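Local atomic coordinates of pectinesterase (Sitophilus oryzae, PDB entry 4PMH), a protein that hydrolyses the methyl esters of pectin to release methanol and probably serves the weevil in digesting plant cell walls. Residues Asp41-Val55 with Lys67-Tyr81. Sequence-based numbering, arbitrary orientation.
Sequences DYTVGNGYNTIQAAV and KYIKINAGTYQEVVY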
loop_
_atom_site.group_PDB
_atom_site.type_symbol
_atom_site.label_atom_id
_atom_site.label_comp_id
_atom_site.label_asym_id
_atom_site.label_seq_id
_atom_site.Cartn_x
_atom_site.Cartn_y
_atom_site.Cartn_z
ATOM N N ASP A 41 3.465 -22.400 14.407
ATOM C CA ASP A 41 4.821 -22.914 14.557
ATOM C C ASP A 41 5.604 -22.071 15.564
ATOM O O ASP A 41 6.388 -22.601 16.332
ATOM C CB ASP A 41 5.541 -22.904 13.195
ATOM C CG ASP A 41 4.910 -23.867 12.195
ATOM O OD1 ASP A 41 4.908 -25.081 12.453
ATOM O OD2 ASP A 41 4.417 -23.415 11.147
ATOM N N TYR A 42 5.399 -20.760 15.519
ATOM C CA TYR A 42 5.992 -19.804 16.455
ATOM C C TYR A 42 4.910 -18.875 16.951
ATOM O O TYR A 42 4.146 -18.336 16.143
ATOM C CB TYR A 42 7.059 -19.002 15.732
ATOM C CG TYR A 42 7.989 -19.904 14.965
ATOM C CD1 TYR A 42 9.064 -20.519 15.598
ATOM C CD2 TYR A 42 7.782 -20.169 13.619
ATOM C CE1 TYR A 42 9.912 -21.365 14.906
ATOM C CE2 TYR A 42 8.619 -21.009 12.936
ATOM C CZ TYR A 42 9.686 -21.604 13.579
ATOM O OH TYR A 42 10.533 -22.437 12.900
ATOM N N THR A 43 4.827 -18.675 18.265
ATOM C CA THR A 43 3.762 -17.869 18.868
ATOM C C THR A 43 4.345 -16.758 19.730
ATOM O O THR A 43 5.094 -17.026 20.670
ATOM C CB THR A 43 2.837 -18.747 19.704
ATOM O OG1 THR A 43 2.219 -19.722 18.843
ATOM C CG2 THR A 43 1.737 -17.901 20.348
ATOM N N VAL A 44 4.027 -15.517 19.386
ATOM C CA VAL A 44 4.431 -14.377 20.171
ATOM C C VAL A 44 3.450 -14.329 21.340
ATOM O O VAL A 44 2.243 -14.110 21.144
ATOM C CB VAL A 44 4.360 -13.065 19.368
ATOM C CG1 VAL A 44 4.847 -11.894 20.207
ATOM C CG2 VAL A 44 5.184 -13.166 18.089
ATOM N N GLY A 45 3.958 -14.531 22.552
ATOM C CA GLY A 45 3.108 -14.682 23.741
ATOM C C GLY A 45 3.115 -16.113 24.277
ATOM O O GLY A 45 2.695 -16.338 25.392
ATOM N N ASN A 46 3.565 -17.075 23.470
ATOM C CA ASN A 46 3.770 -18.448 23.916
ATOM C C ASN A 46 5.039 -19.072 23.271
ATOM O O ASN A 46 4.995 -20.155 22.651
ATOM C CB ASN A 46 2.520 -19.290 23.635
ATOM C CG ASN A 46 2.595 -20.673 24.274
ATOM O OD1 ASN A 46 3.229 -20.853 25.317
ATOM N ND2 ASN A 46 1.988 -21.660 23.626
ATOM N N GLY A 47 6.175 -18.392 23.469
ATOM C CA GLY A 47 7.451 -18.800 22.889
ATOM C C GLY A 47 8.347 -17.652 22.436
ATOM O O GLY A 47 9.571 -17.813 22.359
ATOM N N TYR A 48 7.744 -16.506 22.118
ATOM C CA TYR A 48 8.479 -15.351 21.620
ATOM C C TYR A 48 7.880 -14.116 22.260
ATOM O O TYR A 48 6.676 -13.994 22.322
ATOM C CB TYR A 48 8.442 -15.345 20.055
ATOM C CG TYR A 48 9.079 -16.603 19.533
ATOM C CD1 TYR A 48 10.455 -16.669 19.344
ATOM C CD2 TYR A 48 8.336 -17.772 19.355
ATOM C CE1 TYR A 48 11.058 -17.844 18.953
ATOM C CE2 TYR A 48 8.940 -18.953 18.969
ATOM C CZ TYR A 48 10.307 -18.972 18.759
ATOM O OH TYR A 48 10.984 -20.099 18.421
ATOM N N ASN A 49 8.714 -13.231 22.812
ATOM C CA ASN A 49 8.208 -12.033 23.502
ATOM C C ASN A 49 8.346 -10.746 22.685
ATOM O O ASN A 49 7.883 -9.699 23.133
ATOM C CB ASN A 49 8.876 -11.843 24.884
ATOM C CG ASN A 49 8.550 -12.969 25.859
ATOM O OD1 ASN A 49 7.822 -13.903 25.522
ATOM N ND2 ASN A 49 9.115 -12.898 27.055
ATOM N N THR A 50 9.034 -10.811 21.541
ATOM C CA THR A 50 8.917 -9.801 20.494
ATOM C C THR A 50 8.488 -10.527 19.213
ATOM O O THR A 50 8.730 -11.727 19.065
ATOM C CB THR A 50 10.240 -9.072 20.238
ATOM O OG1 THR A 50 11.221 -10.010 19.793
ATOM C CG2 THR A 50 10.741 -8.375 21.492
ATOM N N ILE A 51 7.880 -9.794 18.287
ATOM C CA ILE A 51 7.486 -10.371 17.006
ATOM C C ILE A 51 8.729 -10.681 16.182
ATOM O O ILE A 51 8.827 -11.756 15.563
ATOM C CB ILE A 51 6.523 -9.460 16.208
ATOM C CG1 ILE A 51 5.256 -9.151 17.021
ATOM C CG2 ILE A 51 6.151 -10.135 14.870
ATOM C CD1 ILE A 51 4.547 -7.875 16.614
ATOM N N GLN A 52 9.694 -9.756 16.198
ATOM C CA GLN A 52 10.944 -9.931 15.448
ATOM C C GLN A 52 11.575 -11.273 15.810
ATOM O O GLN A 52 12.060 -11.970 14.935
ATOM C CB GLN A 52 11.945 -8.788 15.707
ATOM C CG GLN A 52 13.082 -8.741 14.676
ATOM C CD GLN A 52 12.555 -8.599 13.254
ATOM O OE1 GLN A 52 11.782 -7.689 12.960
ATOM N NE2 GLN A 52 12.934 -9.531 12.378
ATOM N N ALA A 53 11.568 -11.622 17.099
ATOM C CA ALA A 53 12.156 -12.885 17.555
ATOM C C ALA A 53 11.498 -14.107 16.923
ATOM O O ALA A 53 12.174 -15.076 16.609
ATOM C CB ALA A 53 12.118 -13.001 19.070
ATOM N N ALA A 54 10.188 -14.062 16.735
ATOM C CA ALA A 54 9.484 -15.177 16.089
ATOM C C ALA A 54 9.848 -15.231 14.595
ATOM O O ALA A 54 10.042 -16.297 14.051
ATOM C CB ALA A 54 7.991 -15.032 16.260
ATOM N N VAL A 55 9.921 -14.059 13.950
ATOM C CA VAL A 55 10.275 -13.940 12.531
ATOM C C VAL A 55 11.670 -14.511 12.320
ATOM O O VAL A 55 11.896 -15.317 11.400
ATOM C CB VAL A 55 10.208 -12.470 12.034
ATOM C CG1 VAL A 55 10.917 -12.290 10.691
ATOM C CG2 VAL A 55 8.767 -11.999 11.970
ATOM N N LYS A 67 5.772 -21.477 7.183
ATOM C CA LYS A 67 5.767 -21.405 8.640
ATOM C C LYS A 67 4.765 -20.352 9.108
ATOM O O LYS A 67 4.604 -19.297 8.472
ATOM C CB LYS A 67 7.164 -21.056 9.164
ATOM C CG LYS A 67 8.213 -22.129 8.932
ATOM C CD LYS A 67 7.948 -23.319 9.842
ATOM C CE LYS A 67 8.697 -24.551 9.378
ATOM N NZ LYS A 67 8.323 -25.681 10.256
ATOM N N TYR A 68 4.104 -20.655 10.229
ATOM C CA TYR A 68 3.001 -19.868 10.745
ATOM C C TYR A 68 3.384 -19.221 12.071
ATOM O O TYR A 68 3.684 -19.908 13.054
ATOM C CB TYR A 68 1.769 -20.743 10.920
ATOM C CG TYR A 68 1.204 -21.194 9.591
ATOM C CD1 TYR A 68 1.685 -22.336 8.951
ATOM C CD2 TYR A 68 0.203 -20.464 8.958
ATOM C CE1 TYR A 68 1.168 -22.735 7.720
ATOM C CE2 TYR A 68 -0.317 -20.856 7.733
ATOM C CZ TYR A 68 0.168 -21.994 7.121
ATOM O OH TYR A 68 -0.352 -22.382 5.899
ATOM N N ILE A 69 3.388 -17.898 12.050
ATOM C CA ILE A 69 3.710 -17.114 13.210
ATOM C C ILE A 69 2.423 -16.493 13.709
ATOM O O ILE A 69 1.860 -15.617 13.045
ATOM C CB ILE A 69 4.708 -15.988 12.888
ATOM C CG1 ILE A 69 6.058 -16.603 12.544
ATOM C CG2 ILE A 69 4.831 -15.029 14.073
ATOM C CD1 ILE A 69 6.974 -15.734 11.729
ATOM N N LYS A 70 1.970 -16.942 14.881
ATOM C CA LYS A 70 0.793 -16.393 15.518
ATOM C C LYS A 70 1.168 -15.296 16.500
ATOM O O LYS A 70 2.032 -15.497 17.354
ATOM C CB LYS A 70 0.050 -17.484 16.251
ATOM C CG LYS A 70 -1.203 -16.982 16.919
ATOM C CD LYS A 70 -2.065 -18.143 17.396
ATOM C CE LYS A 70 -1.481 -18.807 18.618
ATOM N NZ LYS A 70 -2.513 -19.659 19.284
ATOM N N ILE A 71 0.517 -14.143 16.383
ATOM C CA ILE A 71 0.726 -13.055 17.338
ATOM C C ILE A 71 -0.479 -12.945 18.259
ATOM O O ILE A 71 -1.562 -12.505 17.847
ATOM C CB ILE A 71 0.939 -11.692 16.633
ATOM C CG1 ILE A 71 2.047 -11.804 15.565
ATOM C CG2 ILE A 71 1.233 -10.602 17.669
ATOM C CD1 ILE A 71 2.376 -10.518 14.814
ATOM N N ASN A 72 -0.294 -13.305 19.521
ATOM C CA ASN A 72 -1.380 -13.196 20.473
ATOM C C ASN A 72 -1.924 -11.781 20.503
ATOM O O ASN A 72 -1.170 -10.811 20.352
ATOM C CB ASN A 72 -0.928 -13.605 21.871
ATOM C CG ASN A 72 -0.907 -15.107 22.065
ATOM O OD1 ASN A 72 -1.347 -15.867 21.208
ATOM N ND2 ASN A 72 -0.414 -15.540 23.212
ATOM N N ALA A 73 -3.237 -11.691 20.720
ATOM C CA ALA A 73 -3.938 -10.432 20.810
ATOM C C ALA A 73 -3.225 -9.489 21.769
ATOM O O ALA A 73 -2.747 -9.912 22.819
ATOM C CB ALA A 73 -5.364 -10.675 21.281
ATOM N N GLY A 74 -3.117 -8.218 21.405
ATOM C CA GLY A 74 -2.376 -7.265 22.228
ATOM C C GLY A 74 -1.928 -6.056 21.431
ATOM O O GLY A 74 -2.189 -5.957 20.236
ATOM N N THR A 75 -1.269 -5.123 22.100
ATOM C CA THR A 75 -0.686 -3.970 21.436
ATOM C C THR A 75 0.821 -4.114 21.536
ATOM O O THR A 75 1.359 -4.282 22.628
ATOM C CB THR A 75 -1.120 -2.645 22.075
ATOM O OG1 THR A 75 -2.553 -2.507 22.006
ATOM C CG2 THR A 75 -0.460 -1.463 21.369
ATOM N N TYR A 76 1.490 -4.055 20.386
ATOM C CA TYR A 76 2.939 -4.228 20.256
ATOM C C TYR A 76 3.600 -2.962 19.691
ATOM O O TYR A 76 3.320 -2.591 18.564
ATOM C CB TYR A 76 3.203 -5.390 19.315
ATOM C CG TYR A 76 2.669 -6.709 19.829
ATOM C CD1 TYR A 76 1.332 -7.076 19.639
ATOM C CD2 TYR A 76 3.501 -7.600 20.493
ATOM C CE1 TYR A 76 0.841 -8.297 20.107
ATOM C CE2 TYR A 76 3.021 -8.816 20.978
ATOM C CZ TYR A 76 1.685 -9.164 20.780
ATOM O OH TYR A 76 1.228 -10.378 21.265
ATOM N N GLN A 77 4.442 -2.296 20.476
ATOM C CA GLN A 77 5.121 -1.090 20.009
ATOM C C GLN A 77 6.523 -1.434 19.513
ATOM O O GLN A 77 7.525 -1.307 20.215
ATOM C CB GLN A 77 5.108 -0.015 21.097
ATOM C CG GLN A 77 3.675 0.362 21.454
ATOM C CD GLN A 77 3.606 1.317 22.607
ATOM O OE1 GLN A 77 3.848 2.513 22.453
ATOM N NE2 GLN A 77 3.292 0.794 23.778
ATOM N N GLU A 78 6.555 -1.888 18.268
ATOM C CA GLU A 78 7.752 -2.408 17.654
ATOM C C GLU A 78 7.619 -2.415 16.153
ATOM O O GLU A 78 6.529 -2.265 15.634
ATOM C CB GLU A 78 8.031 -3.845 18.137
ATOM C CG GLU A 78 6.807 -4.680 18.442
ATOM C CD GLU A 78 7.123 -5.874 19.362
ATOM O OE1 GLU A 78 7.620 -6.886 18.854
ATOM O OE2 GLU A 78 6.853 -5.823 20.580
ATOM N N VAL A 79 8.747 -2.554 15.476
ATOM C CA VAL A 79 8.757 -2.880 14.056
ATOM C C VAL A 79 8.769 -4.387 13.841
ATOM O O VAL A 79 9.095 -5.162 14.755
ATOM C CB VAL A 79 9.965 -2.282 13.321
ATOM C CG1 VAL A 79 9.878 -0.766 13.302
ATOM C CG2 VAL A 79 11.283 -2.760 13.912
ATOM N N VAL A 80 8.425 -4.785 12.622
ATOM C CA VAL A 80 8.556 -6.172 12.152
ATOM C C VAL A 80 9.220 -6.121 10.786
ATOM O O VAL A 80 8.673 -5.525 9.851
ATOM C CB VAL A 80 7.182 -6.854 12.039
ATOM C CG1 VAL A 80 7.331 -8.312 11.616
ATOM C CG2 VAL A 80 6.425 -6.740 13.348
ATOM N N TYR A 81 10.419 -6.695 10.690
ATOM C CA TYR A 81 11.218 -6.657 9.480
ATOM C C TYR A 81 11.327 -8.081 8.971
ATOM O O TYR A 81 11.802 -8.968 9.693
ATOM C CB TYR A 81 12.629 -6.121 9.733
ATOM C CG TYR A 81 12.771 -4.628 9.999
ATOM C CD1 TYR A 81 11.698 -3.758 9.919
ATOM C CD2 TYR A 81 14.020 -4.086 10.307
ATOM C CE1 TYR A 81 11.856 -2.407 10.169
ATOM C CE2 TYR A 81 14.194 -2.726 10.536
ATOM C CZ TYR A 81 13.107 -1.898 10.471
ATOM O OH TYR A 81 13.260 -0.548 10.723
HETATM O O HOH W 1 8.037 -25.005 12.996
HETATM O O HOH W 2 7.507 -7.180 22.878
HETATM O O HOH W 3 9.269 -7.038 16.793
#
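Q52 meets strand 80-82 at Y81 through two hydrogen bonds of its side-chain amide: its OE1 accepts from Y81 N at 2.8 Å, and its NE2 donates to Y81 O at 3.0 Å, lying in the plane of that carbonyl. A bend at chi2 (57°) turns the amide onto the strand, and NE2 also makes a hydrogen bond to N56 OD1. One residue earlier, I51 N at the start of the helix points almost straight at E78 OE1 (3.0 Å, 171° at the hydrogen). A water bridges the same carboxylate oxygen to Q52 N and V79 O, while T50, the N-cap, accepts from A53 N through OG1. On the side of the helix facing the strands, I51 CG2 rests on V80 CG2 (3.7 Å) and I71 CD1, its CD1 packs obliquely near Y76 CG, and A54 CB touches I69 CG2. Parallel strands 42-44 and 67-71 pair Y42 with I69, T43 with K70 and V44 with I71. At their beginning Y68 O accepts from both D41 N and Y42 N, and D41 OD2 receives Y68 N at 2.9 Å. Strand 42-44, helix 51-61 and strand 67-71 form a beta-alpha-beta unit at one end of the parallel beta-helix: the helix covers the first coil, and strand 67-71 bonds onward to strand 89-93.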